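Long-range contacts in tricorn protease (Thermoplasma acidophilum, PDB 1K32), which degrades peptides as a serine protease, probably acting on products of the proteasome, with beta-propeller domains thought to gate substrate passage: residues R433-G438 / H455-E460; F392-N397 / F426-N431; G213-F218 / G235-K240; G185-E190 / K198-S203. One frame throughout, in Å; residues are numbered along the deposited sequence.

How the contacts relate
All four contacts lie in beta-propeller blades, two in each of two propellers on opposite sides of the chain's centre; the centres of contacts 1 and 3 are about 69 Å apart. Contacts 1 and 4 are pairings within a blade, between antiparallel neighbours, and carry backbone hydrogen bonds; contact 1 is buried and regular, while contact 4 is partly buried and broken by a bulge. Contact 2 is buried, purely apolar packing between two successive blades, and shares the sheet of strand 434-441 with contact 1. Contact 3, at the surface, relies on arginines; its Ile216 packs on the blade of contact 4 and its Phe218 on Met202 in the loop that follows.

Contact 1 (R433-G438 / H455-E460); sequences RFIAYG and HVYDME
Within one blade of the seven-bladed beta propeller, Ile435 and Tyr437 of strand 434-441 pair with Tyr457 and His455 of strand 451-458, the two middle strands of an antiparallel sheet. Both are hydrogen-bonded pairs, giving four backbone bonds; the nearly straight one from Tyr457 N to Ile435 O is 2.7 Å long. Between them Ala436 faces Val456, and its small methyl suits a place where the CA atoms come within 4.2 Å. The Tyr437 ring, with CG between its backbone N and carbonyl carbon (chi1 54°), turns back over the neighbouring strand, where His455 CB lies over its face, 3.8 Å from the ring centroid. Its hydroxyl is bonded to Glu416, so the polar end of this buried side chain is satisfied.

Charge takes over where strand 434-441 begins and strand 451-458 ends. The extended chain of Arg433 carries its guanidinium to two acids that meet it differently. At the edge, NE gives a hydrogen bond and salt bridge to Asp458 OD1 at 3.2 Å, while Glu460 lays its carboxylate over one face, OE2 being 3.0 Å from Arg433 NH2 without any N-H directed at it. The same Asp458 OD1 closes an Asx turn by accepting Glu460 N at 2.8 Å, from the face opposite to the one Arg433 NE uses.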
# COMPACT_ATOMS: atom_id res chain seq x y z
N ARG A 433 -7.38 46.10 0.07
CA ARG A 433 -7.09 47.28 -0.73
C ARG A 433 -7.68 47.34 -2.15
O ARG A 433 -8.03 48.42 -2.63
CB ARG A 433 -5.58 47.49 -0.80
CG ARG A 433 -5.19 48.64 -1.70
CD ARG A 433 -3.81 49.17 -1.38
NE ARG A 433 -3.40 50.18 -2.35
CZ ARG A 433 -2.23 50.81 -2.32
NH1 ARG A 433 -1.94 51.71 -3.25
NH2 ARG A 433 -1.36 50.55 -1.36
N PHE A 434 -7.79 46.19 -2.81
CA PHE A 434 -8.31 46.16 -4.17
C PHE A 434 -9.55 45.29 -4.34
O PHE A 434 -9.75 44.30 -3.62
CB PHE A 434 -7.24 45.65 -5.16
CG PHE A 434 -5.87 46.21 -4.93
CD1 PHE A 434 -4.93 45.51 -4.19
CD2 PHE A 434 -5.51 47.45 -5.46
CE1 PHE A 434 -3.64 46.03 -3.99
CE2 PHE A 434 -4.23 47.97 -5.26
CZ PHE A 434 -3.30 47.26 -4.53
N ILE A 435 -10.36 45.66 -5.32
CA ILE A 435 -11.56 44.92 -5.66
C ILE A 435 -11.47 44.70 -7.17
O ILE A 435 -11.45 45.66 -7.94
CB ILE A 435 -12.84 45.72 -5.30
CG1 ILE A 435 -12.83 46.07 -3.80
CG2 ILE A 435 -14.09 44.91 -5.64
CD1 ILE A 435 -14.01 46.89 -3.32
N ALA A 436 -11.36 43.45 -7.58
CA ALA A 436 -11.28 43.13 -9.00
C ALA A 436 -12.62 42.53 -9.39
O ALA A 436 -13.18 41.72 -8.66
CB ALA A 436 -10.16 42.12 -9.26
N TYR A 437 -13.12 42.93 -10.55
CA TYR A 437 -14.42 42.44 -11.01
C TYR A 437 -14.56 42.42 -12.53
O TYR A 437 -13.94 43.23 -13.23
CB TYR A 437 -15.52 43.32 -10.41
CG TYR A 437 -15.32 44.80 -10.68
CD1 TYR A 437 -15.94 45.43 -11.76
CD2 TYR A 437 -14.51 45.57 -9.85
CE1 TYR A 437 -15.75 46.79 -12.02
CE2 TYR A 437 -14.30 46.95 -10.10
CZ TYR A 437 -14.92 47.54 -11.18
OH TYR A 437 -14.68 48.87 -11.46
N GLY A 438 -15.36 41.48 -13.02
CA GLY A 438 -15.63 41.38 -14.45
C GLY A 438 -16.62 42.47 -14.82
O GLY A 438 -17.72 42.56 -14.26
N HIS A 455 -11.84 44.76 -14.25
CA HIS A 455 -11.51 46.10 -13.76
C HIS A 455 -11.04 45.95 -12.32
O HIS A 455 -11.53 45.08 -11.60
CB HIS A 455 -12.72 47.03 -13.76
CG HIS A 455 -13.00 47.66 -15.09
ND1 HIS A 455 -12.26 47.38 -16.22
CD2 HIS A 455 -13.97 48.53 -15.47
CE1 HIS A 455 -12.76 48.06 -17.24
NE2 HIS A 455 -13.79 48.77 -16.81
N VAL A 456 -10.11 46.79 -11.90
CA VAL A 456 -9.63 46.72 -10.53
C VAL A 456 -9.80 48.08 -9.86
O VAL A 456 -9.35 49.10 -10.38
CB VAL A 456 -8.16 46.32 -10.46
CG1 VAL A 456 -7.71 46.28 -9.01
CG2 VAL A 456 -7.96 44.97 -11.14
N TYR A 457 -10.47 48.07 -8.71
CA TYR A 457 -10.72 49.27 -7.93
C TYR A 457 -9.74 49.38 -6.76
O TYR A 457 -9.63 48.46 -5.96
CB TYR A 457 -12.15 49.25 -7.39
CG TYR A 457 -12.54 50.48 -6.61
CD1 TYR A 457 -12.64 51.72 -7.24
CD2 TYR A 457 -12.81 50.41 -5.24
CE1 TYR A 457 -13.00 52.86 -6.53
CE2 TYR A 457 -13.17 51.55 -4.52
CZ TYR A 457 -13.27 52.77 -5.18
OH TYR A 457 -13.62 53.90 -4.48
N ASP A 458 -9.04 50.50 -6.68
CA ASP A 458 -8.09 50.73 -5.59
C ASP A 458 -8.78 51.58 -4.53
O ASP A 458 -9.07 52.76 -4.76
CB ASP A 458 -6.84 51.46 -6.11
CG ASP A 458 -5.72 51.55 -5.06
OD1 ASP A 458 -6.00 51.42 -3.84
OD2 ASP A 458 -4.55 51.75 -5.45
N MET A 459 -9.03 50.97 -3.37
CA MET A 459 -9.67 51.66 -2.25
C MET A 459 -8.87 52.90 -1.85
O MET A 459 -9.44 53.89 -1.37
CB MET A 459 -9.78 50.71 -1.04
CG MET A 459 -10.78 49.58 -1.21
SD MET A 459 -12.50 50.12 -1.11
CE MET A 459 -12.77 50.01 0.63
N GLU A 460 -7.55 52.86 -2.03
CA GLU A 460 -6.70 54.00 -1.72
C GLU A 460 -6.59 54.85 -2.97
O GLU A 460 -5.80 54.56 -3.86
CB GLU A 460 -5.30 53.54 -1.28
CG GLU A 460 -5.30 52.76 0.02
CD GLU A 460 -3.91 52.43 0.52
OE1 GLU A 460 -3.80 51.76 1.57
OE2 GLU A 460 -2.92 52.84 -0.13

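Contact 2 (F392-N397 / F426-N431); sequences FAVVAN and FTISDN
Val394 of strand 392-397 meets Phe426 and Ile428 of strand 426-428 at a blade-to-blade interface of the seven-bladed beta propeller, where one sheet packs on the next. The short strand axes run antiparallel but 8.9 Å apart, so no backbone bond crosses and apolar side chains fill the interval.

Packing is tightest around Val394, whose branched end serves two partners. CG1, anti to the backbone N (chi1 177°), sits almost centrally over the Phe426 ring, 3.6 Å from its centroid, in a CH-pi contact. The other methyl, CG2, slides past the end of Ile428 coming the opposite way and touches its CD1 at 3.5 Å. Ala396 adds a lighter touch at the rim of the aromatic ring, its CB 4.1 Å from Phe426 CE1; a methyl is enough there. At the other end Phe392 CZ approaches Ile428 CG2 at 3.9 Å, meeting it obliquely. Replacing Phe426 by an alanine would probably leave Val394 CG1 without the flat surface it rests on and open a gap between the two blades.

Beyond Ile428 the contact loosens: residues 429-431 leave the strand, and none touches 392-397. Polar types fit this turn, where Asp430 and Asn431 are partly exposed and the buried Ser429 has its hydroxyl bonded. Asp430 forms salt bridges with Arg388 and Arg619, while Ser429 OG, which also bonds to Phe434 N, donates to Asn431 OD1 at 2.9 Å.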
# COMPACT_ATOMS: atom_id res chain seq x y z
N PHE A 392 -15.91 46.14 5.26
CA PHE A 392 -16.89 46.49 4.24
C PHE A 392 -17.34 45.30 3.43
O PHE A 392 -16.66 44.27 3.37
CB PHE A 392 -16.33 47.57 3.29
CG PHE A 392 -15.16 47.11 2.46
CD1 PHE A 392 -13.85 47.37 2.87
CD2 PHE A 392 -15.36 46.39 1.28
CE1 PHE A 392 -12.76 46.93 2.11
CE2 PHE A 392 -14.28 45.95 0.51
CZ PHE A 392 -12.97 46.21 0.93
N ALA A 393 -18.50 45.44 2.82
CA ALA A 393 -19.04 44.40 1.98
C ALA A 393 -19.06 44.96 0.56
O ALA A 393 -19.01 46.18 0.37
CB ALA A 393 -20.46 44.06 2.41
N VAL A 394 -19.10 44.05 -0.42
CA VAL A 394 -19.19 44.41 -1.82
C VAL A 394 -20.53 43.83 -2.28
O VAL A 394 -20.84 42.67 -2.01
CB VAL A 394 -18.04 43.82 -2.65
CG1 VAL A 394 -18.23 44.16 -4.12
CG2 VAL A 394 -16.71 44.37 -2.15
N VAL A 395 -21.32 44.65 -2.97
CA VAL A 395 -22.65 44.26 -3.43
C VAL A 395 -22.88 44.58 -4.90
O VAL A 395 -22.29 45.52 -5.43
CB VAL A 395 -23.75 45.01 -2.59
CG1 VAL A 395 -25.12 44.82 -3.18
CG2 VAL A 395 -23.72 44.53 -1.15
N ALA A 396 -23.72 43.78 -5.55
CA ALA A 396 -24.06 43.98 -6.95
C ALA A 396 -25.58 43.91 -7.07
O ALA A 396 -26.21 43.00 -6.54
CB ALA A 396 -23.41 42.91 -7.82
N ASN A 397 -26.18 44.87 -7.78
CA ASN A 397 -27.63 44.88 -7.93
C ASN A 397 -28.07 44.86 -9.40
O ASN A 397 -27.23 44.86 -10.30
CB ASN A 397 -28.22 46.10 -7.20
CG ASN A 397 -27.62 47.42 -7.67
OD1 ASN A 397 -27.61 48.42 -6.93
ND2 ASN A 397 -27.13 47.45 -8.90
N PHE A 426 -16.84 39.20 -8.70
CA PHE A 426 -15.85 40.08 -8.06
C PHE A 426 -15.12 39.40 -6.93
O PHE A 426 -15.57 38.38 -6.42
CB PHE A 426 -16.51 41.36 -7.52
CG PHE A 426 -17.67 41.13 -6.58
CD1 PHE A 426 -18.98 41.30 -7.02
CD2 PHE A 426 -17.46 40.78 -5.25
CE1 PHE A 426 -20.06 41.15 -6.14
CE2 PHE A 426 -18.53 40.62 -4.36
CZ PHE A 426 -19.83 40.81 -4.80
N THR A 427 -14.00 39.98 -6.52
CA THR A 427 -13.19 39.42 -5.45
C THR A 427 -12.49 40.56 -4.70
O THR A 427 -12.30 41.64 -5.24
CB THR A 427 -12.13 38.42 -6.01
OG1 THR A 427 -11.60 37.64 -4.94
CG2 THR A 427 -10.98 39.16 -6.71
N ILE A 428 -12.12 40.32 -3.45
CA ILE A 428 -11.46 41.34 -2.64
C ILE A 428 -10.10 40.85 -2.18
O ILE A 428 -10.01 39.75 -1.64
CB ILE A 428 -12.28 41.66 -1.37
CG1 ILE A 428 -13.75 41.86 -1.74
CG2 ILE A 428 -11.72 42.91 -0.69
CD1 ILE A 428 -14.65 41.99 -0.55
N SER A 429 -9.06 41.67 -2.37
CA SER A 429 -7.71 41.30 -1.95
C SER A 429 -7.66 41.07 -0.44
O SER A 429 -8.43 41.68 0.31
CB SER A 429 -6.69 42.39 -2.35
OG SER A 429 -7.01 43.67 -1.80
N ASP A 430 -6.75 40.21 0.01
CA ASP A 430 -6.64 39.90 1.43
C ASP A 430 -6.31 41.10 2.32
O ASP A 430 -6.69 41.12 3.48
CB ASP A 430 -5.61 38.80 1.69
CG ASP A 430 -6.13 37.42 1.33
OD1 ASP A 430 -5.57 36.44 1.86
OD2 ASP A 430 -7.08 37.31 0.52
N ASN A 431 -5.60 42.09 1.78
CA ASN A 431 -5.27 43.27 2.56
C ASN A 431 -6.38 44.33 2.43
O ASN A 431 -6.20 45.48 2.84
CB ASN A 431 -3.92 43.86 2.13
CG ASN A 431 -3.91 44.31 0.68
OD1 ASN A 431 -4.96 44.49 0.07
ND2 ASN A 431 -2.72 44.51 0.13

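Contact 3 (G213-F218 / G235-K240); sequences GHRIYF and GKDLRK
Arg215 reaches from strand 215-220, the second strand of a blade in the six-bladed beta propeller, to the turn that leads into its outermost strand, 239-240. The guanidinium lies flat on that of Arg239, centres 3.6 Å apart and planes inclined by 15°. Its NH2 overhangs the Arg239 side chain as well, 3.4 Å from CD. In its own plane the same NH2 donates to the backbone oxygen of Asp237, with Arg215 NH2 and Asp237 O 3.3 Å apart. The stacking of two cations is probably eased by the nearby Asp237 carboxylate, although Arg215 NH1 and Asp237 OD1 are modelled too close for the details of that salt bridge to be trusted.

Further out, Ser230 on the intervening strand 227-232 bonds to Arg215 NH2, and so would help to hold the group as it crosses that strand. Arg239 is held by a backbone bond with the same Ser230, and its extended chain presents a long flat surface to its partner. Leucine suits the neighbouring place, which borders an aromatic ring: Leu238 turns its end back toward the sheet, where CD1 touches Phe218 CZ at 4.1 Å.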
# COMPACT_ATOMS: atom_id res chain seq x y z
N GLY A 213 -80.38 25.17 -23.66
CA GLY A 213 -81.40 25.34 -24.68
C GLY A 213 -80.70 25.15 -26.01
O GLY A 213 -80.13 24.09 -26.27
N HIS A 214 -80.72 26.18 -26.85
CA HIS A 214 -80.04 26.09 -28.13
C HIS A 214 -79.07 27.24 -28.30
O HIS A 214 -78.96 27.85 -29.37
CB HIS A 214 -81.04 26.04 -29.28
CG HIS A 214 -81.75 24.73 -29.39
ND1 HIS A 214 -82.63 24.28 -28.44
CD2 HIS A 214 -81.64 23.73 -30.31
CE1 HIS A 214 -83.04 23.06 -28.76
NE2 HIS A 214 -82.45 22.71 -29.89
N ARG A 215 -78.37 27.55 -27.21
CA ARG A 215 -77.37 28.61 -27.19
C ARG A 215 -76.10 28.11 -26.54
O ARG A 215 -76.14 27.35 -25.57
CB ARG A 215 -77.88 29.83 -26.42
CG ARG A 215 -79.01 30.56 -27.11
CD ARG A 215 -78.88 32.06 -26.91
NE ARG A 215 -79.07 32.75 -28.18
CZ ARG A 215 -78.30 33.72 -28.63
NH1 ARG A 215 -78.56 34.27 -29.80
NH2 ARG A 215 -77.27 34.16 -27.92
N ILE A 216 -74.97 28.53 -27.08
CA ILE A 216 -73.69 28.14 -26.53
C ILE A 216 -73.23 29.29 -25.67
O ILE A 216 -73.08 30.41 -26.16
CB ILE A 216 -72.62 27.90 -27.63
CG1 ILE A 216 -73.12 26.88 -28.65
CG2 ILE A 216 -71.32 27.41 -27.00
CD1 ILE A 216 -72.22 26.75 -29.88
N TYR A 217 -73.04 29.05 -24.38
CA TYR A 217 -72.54 30.09 -23.50
C TYR A 217 -71.05 29.87 -23.26
O TYR A 217 -70.57 28.72 -23.22
CB TYR A 217 -73.31 30.08 -22.17
CG TYR A 217 -74.74 30.53 -22.32
CD1 TYR A 217 -75.70 29.69 -22.90
CD2 TYR A 217 -75.14 31.80 -21.92
CE1 TYR A 217 -77.02 30.11 -23.06
CE2 TYR A 217 -76.44 32.24 -22.07
CZ TYR A 217 -77.38 31.39 -22.64
OH TYR A 217 -78.67 31.84 -22.79
N PHE A 218 -70.32 30.97 -23.13
CA PHE A 218 -68.88 30.89 -22.94
C PHE A 218 -68.33 32.18 -22.37
O PHE A 218 -69.06 33.17 -22.17
CB PHE A 218 -68.19 30.57 -24.27
CG PHE A 218 -68.52 31.55 -25.37
CD1 PHE A 218 -67.87 32.77 -25.47
CD2 PHE A 218 -69.52 31.25 -26.30
CE1 PHE A 218 -68.20 33.68 -26.48
CE2 PHE A 218 -69.86 32.15 -27.31
CZ PHE A 218 -69.20 33.37 -27.40
N GLY A 235 -73.29 30.21 -34.21
CA GLY A 235 -72.28 31.18 -33.88
C GLY A 235 -72.74 32.61 -34.10
O GLY A 235 -71.95 33.55 -33.97
N LYS A 236 -74.01 32.79 -34.43
CA LYS A 236 -74.57 34.11 -34.69
C LYS A 236 -75.33 34.68 -33.48
O LYS A 236 -75.48 34.02 -32.45
CB LYS A 236 -75.54 34.05 -35.88
CG LYS A 236 -74.97 33.41 -37.13
CD LYS A 236 -73.81 34.20 -37.69
CE LYS A 236 -73.24 33.52 -38.92
NZ LYS A 236 -71.97 34.18 -39.34
N ASP A 237 -75.81 35.91 -33.63
CA ASP A 237 -76.59 36.58 -32.59
C ASP A 237 -75.84 36.69 -31.26
O ASP A 237 -76.36 36.32 -30.21
CB ASP A 237 -77.90 35.83 -32.36
CG ASP A 237 -78.85 36.58 -31.45
OD1 ASP A 237 -79.76 35.94 -30.89
OD2 ASP A 237 -78.69 37.82 -31.30
N LEU A 238 -74.61 37.20 -31.31
CA LEU A 238 -73.80 37.33 -30.11
C LEU A 238 -74.44 38.21 -29.05
O LEU A 238 -74.87 39.32 -29.34
CB LEU A 238 -72.42 37.90 -30.47
CG LEU A 238 -71.45 38.16 -29.31
CD1 LEU A 238 -70.99 36.83 -28.71
CD2 LEU A 238 -70.25 38.95 -29.81
N ARG A 239 -74.49 37.70 -27.82
CA ARG A 239 -75.04 38.43 -26.69
C ARG A 239 -74.06 38.50 -25.52
O ARG A 239 -73.28 37.57 -25.29
CB ARG A 239 -76.34 37.77 -26.21
CG ARG A 239 -77.44 37.75 -27.24
CD ARG A 239 -78.65 37.00 -26.73
NE ARG A 239 -79.65 36.82 -27.78
CZ ARG A 239 -80.78 36.15 -27.63
NH1 ARG A 239 -81.63 36.04 -28.64
NH2 ARG A 239 -81.06 35.58 -26.46
N LYS A 240 -74.11 39.61 -24.79
CA LYS A 240 -73.25 39.83 -23.63
C LYS A 240 -74.16 39.80 -22.40
O LYS A 240 -75.04 40.66 -22.25
CB LYS A 240 -72.56 41.19 -23.76
CG LYS A 240 -71.65 41.60 -22.62
CD LYS A 240 -70.98 42.93 -22.96
CE LYS A 240 -70.14 43.47 -21.83
NZ LYS A 240 -70.94 43.82 -20.62

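Contact 4 (G185-E190 / K198-S203); sequences GKIWIE and KIVDMS
Ile187 and Val200 pair across the hairpin of strands 186-192 and 195-200, the last two strands of a beta-propeller blade, and a classic beta bulge interrupts their register. Among the backbone bonds, Ile187 O accepts twice, from Ile199 N at 2.9 Å and from Val200 N at 3.2 Å.

Ionic bonds gather on Asp201. Its OD2 takes Lys186 NZ at 3.1 Å from above the carboxylate plane, and Lys198 NZ at 2.8 Å on the anti side; a bend at chi3 (60°) helps bring that second amine round. Arg184 pairs with OD1, so three cations share one carboxylate.

The aromatic contact is a CH-pi one: Lys198 CB lies over the six-membered ring of Trp188, 3.8 Å from its centroid, the broad indole covering the apolar part of the lysine. An alanine in place of Trp188 would probably strip that cover from Lys198 and leave Arg168 without its cation-pi partner.

Apolar contacts occupy the other face, where beta-branched residues fit closely, Ile189 CG2 touching Ile199 CG2 at 3.6 Å. This face turns to the next blade, Ile187 and Ile199 packing on Ile216 of strand 215-220, while strand 163-168 flanks the hairpin within its own sheet.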
# COMPACT_ATOMS: atom_id res chain seq x y z
N GLY A 185 -59.12 30.08 -28.11
CA GLY A 185 -60.20 29.11 -28.12
C GLY A 185 -61.22 29.38 -29.21
O GLY A 185 -61.68 30.50 -29.36
N LYS A 186 -61.55 28.34 -29.97
CA LYS A 186 -62.51 28.45 -31.07
C LYS A 186 -63.50 27.28 -31.00
O LYS A 186 -63.20 26.22 -30.43
CB LYS A 186 -61.78 28.41 -32.42
CG LYS A 186 -60.77 29.53 -32.64
CD LYS A 186 -60.05 29.38 -33.98
CE LYS A 186 -59.08 30.53 -34.23
NZ LYS A 186 -58.57 30.57 -35.63
N ILE A 187 -64.68 27.46 -31.58
CA ILE A 187 -65.69 26.41 -31.53
C ILE A 187 -66.14 25.96 -32.91
O ILE A 187 -66.34 26.77 -33.82
CB ILE A 187 -66.94 26.87 -30.74
CG1 ILE A 187 -66.52 27.34 -29.33
CG2 ILE A 187 -67.94 25.73 -30.64
CD1 ILE A 187 -67.66 27.79 -28.46
N TRP A 188 -66.28 24.65 -33.07
CA TRP A 188 -66.73 24.07 -34.33
C TRP A 188 -67.98 23.27 -34.04
O TRP A 188 -68.17 22.80 -32.92
CB TRP A 188 -65.67 23.13 -34.91
CG TRP A 188 -64.43 23.78 -35.43
CD1 TRP A 188 -63.48 24.46 -34.71
CD2 TRP A 188 -63.95 23.75 -36.79
NE1 TRP A 188 -62.45 24.84 -35.53
CE2 TRP A 188 -62.71 24.42 -36.81
CE3 TRP A 188 -64.45 23.21 -37.98
CZ2 TRP A 188 -61.95 24.57 -37.98
CZ3 TRP A 188 -63.70 23.36 -39.15
CH2 TRP A 188 -62.46 24.04 -39.14
N ILE A 189 -68.83 23.09 -35.05
CA ILE A 189 -70.05 22.32 -34.89
C ILE A 189 -70.29 21.43 -36.11
O ILE A 189 -70.01 21.81 -37.25
CB ILE A 189 -71.28 23.23 -34.66
CG1 ILE A 189 -72.47 22.39 -34.23
CG2 ILE A 189 -71.62 23.98 -35.93
CD1 ILE A 189 -73.60 23.21 -33.63
N GLU A 190 -70.81 20.23 -35.85
CA GLU A 190 -71.08 19.28 -36.92
C GLU A 190 -72.34 19.76 -37.64
O GLU A 190 -73.30 20.16 -37.00
CB GLU A 190 -71.29 17.89 -36.31
CG GLU A 190 -71.21 16.74 -37.30
CD GLU A 190 -71.40 15.40 -36.62
OE1 GLU A 190 -71.13 14.36 -37.25
OE2 GLU A 190 -71.83 15.38 -35.45
N LYS A 198 -66.61 25.88 -38.58
CA LYS A 198 -66.14 26.71 -37.48
C LYS A 198 -67.20 27.80 -37.26
O LYS A 198 -67.46 28.59 -38.17
CB LYS A 198 -64.80 27.33 -37.85
CG LYS A 198 -64.10 28.08 -36.73
CD LYS A 198 -62.76 28.63 -37.23
CE LYS A 198 -63.00 29.58 -38.41
NZ LYS A 198 -61.72 30.09 -38.95
N ILE A 199 -67.83 27.84 -36.09
CA ILE A 199 -68.88 28.84 -35.84
C ILE A 199 -68.51 29.99 -34.91
O ILE A 199 -69.10 31.07 -34.98
CB ILE A 199 -70.18 28.19 -35.30
CG1 ILE A 199 -69.86 27.25 -34.14
CG2 ILE A 199 -70.91 27.45 -36.41
CD1 ILE A 199 -71.09 26.74 -33.42
N VAL A 200 -67.54 29.77 -34.02
CA VAL A 200 -67.11 30.83 -33.11
C VAL A 200 -65.59 31.03 -33.21
O VAL A 200 -64.80 30.21 -32.72
CB VAL A 200 -67.52 30.53 -31.67
CG1 VAL A 200 -67.02 31.64 -30.75
CG2 VAL A 200 -69.03 30.43 -31.57
N ASP A 201 -65.22 32.11 -33.88
CA ASP A 201 -63.84 32.50 -34.09
C ASP A 201 -63.83 34.02 -33.90
O ASP A 201 -64.10 34.77 -34.82
CB ASP A 201 -63.41 32.14 -35.52
CG ASP A 201 -61.92 32.33 -35.75
OD1 ASP A 201 -61.33 33.25 -35.14
OD2 ASP A 201 -61.34 31.56 -36.56
N MET A 202 -63.53 34.45 -32.68
CA MET A 202 -63.49 35.87 -32.35
C MET A 202 -62.05 36.34 -32.23
O MET A 202 -61.13 35.53 -32.18
CB MET A 202 -64.22 36.12 -31.02
CG MET A 202 -65.72 35.86 -31.10
SD MET A 202 -66.58 35.92 -29.52
CE MET A 202 -66.57 34.30 -29.10
N SER A 203 -61.85 37.65 -32.17
CA SER A 203 -60.51 38.20 -32.05
C SER A 203 -59.87 37.76 -30.74
O SER A 203 -58.65 37.59 -30.69
CB SER A 203 -60.54 39.73 -32.15
OG SER A 203 -61.22 40.30 -31.05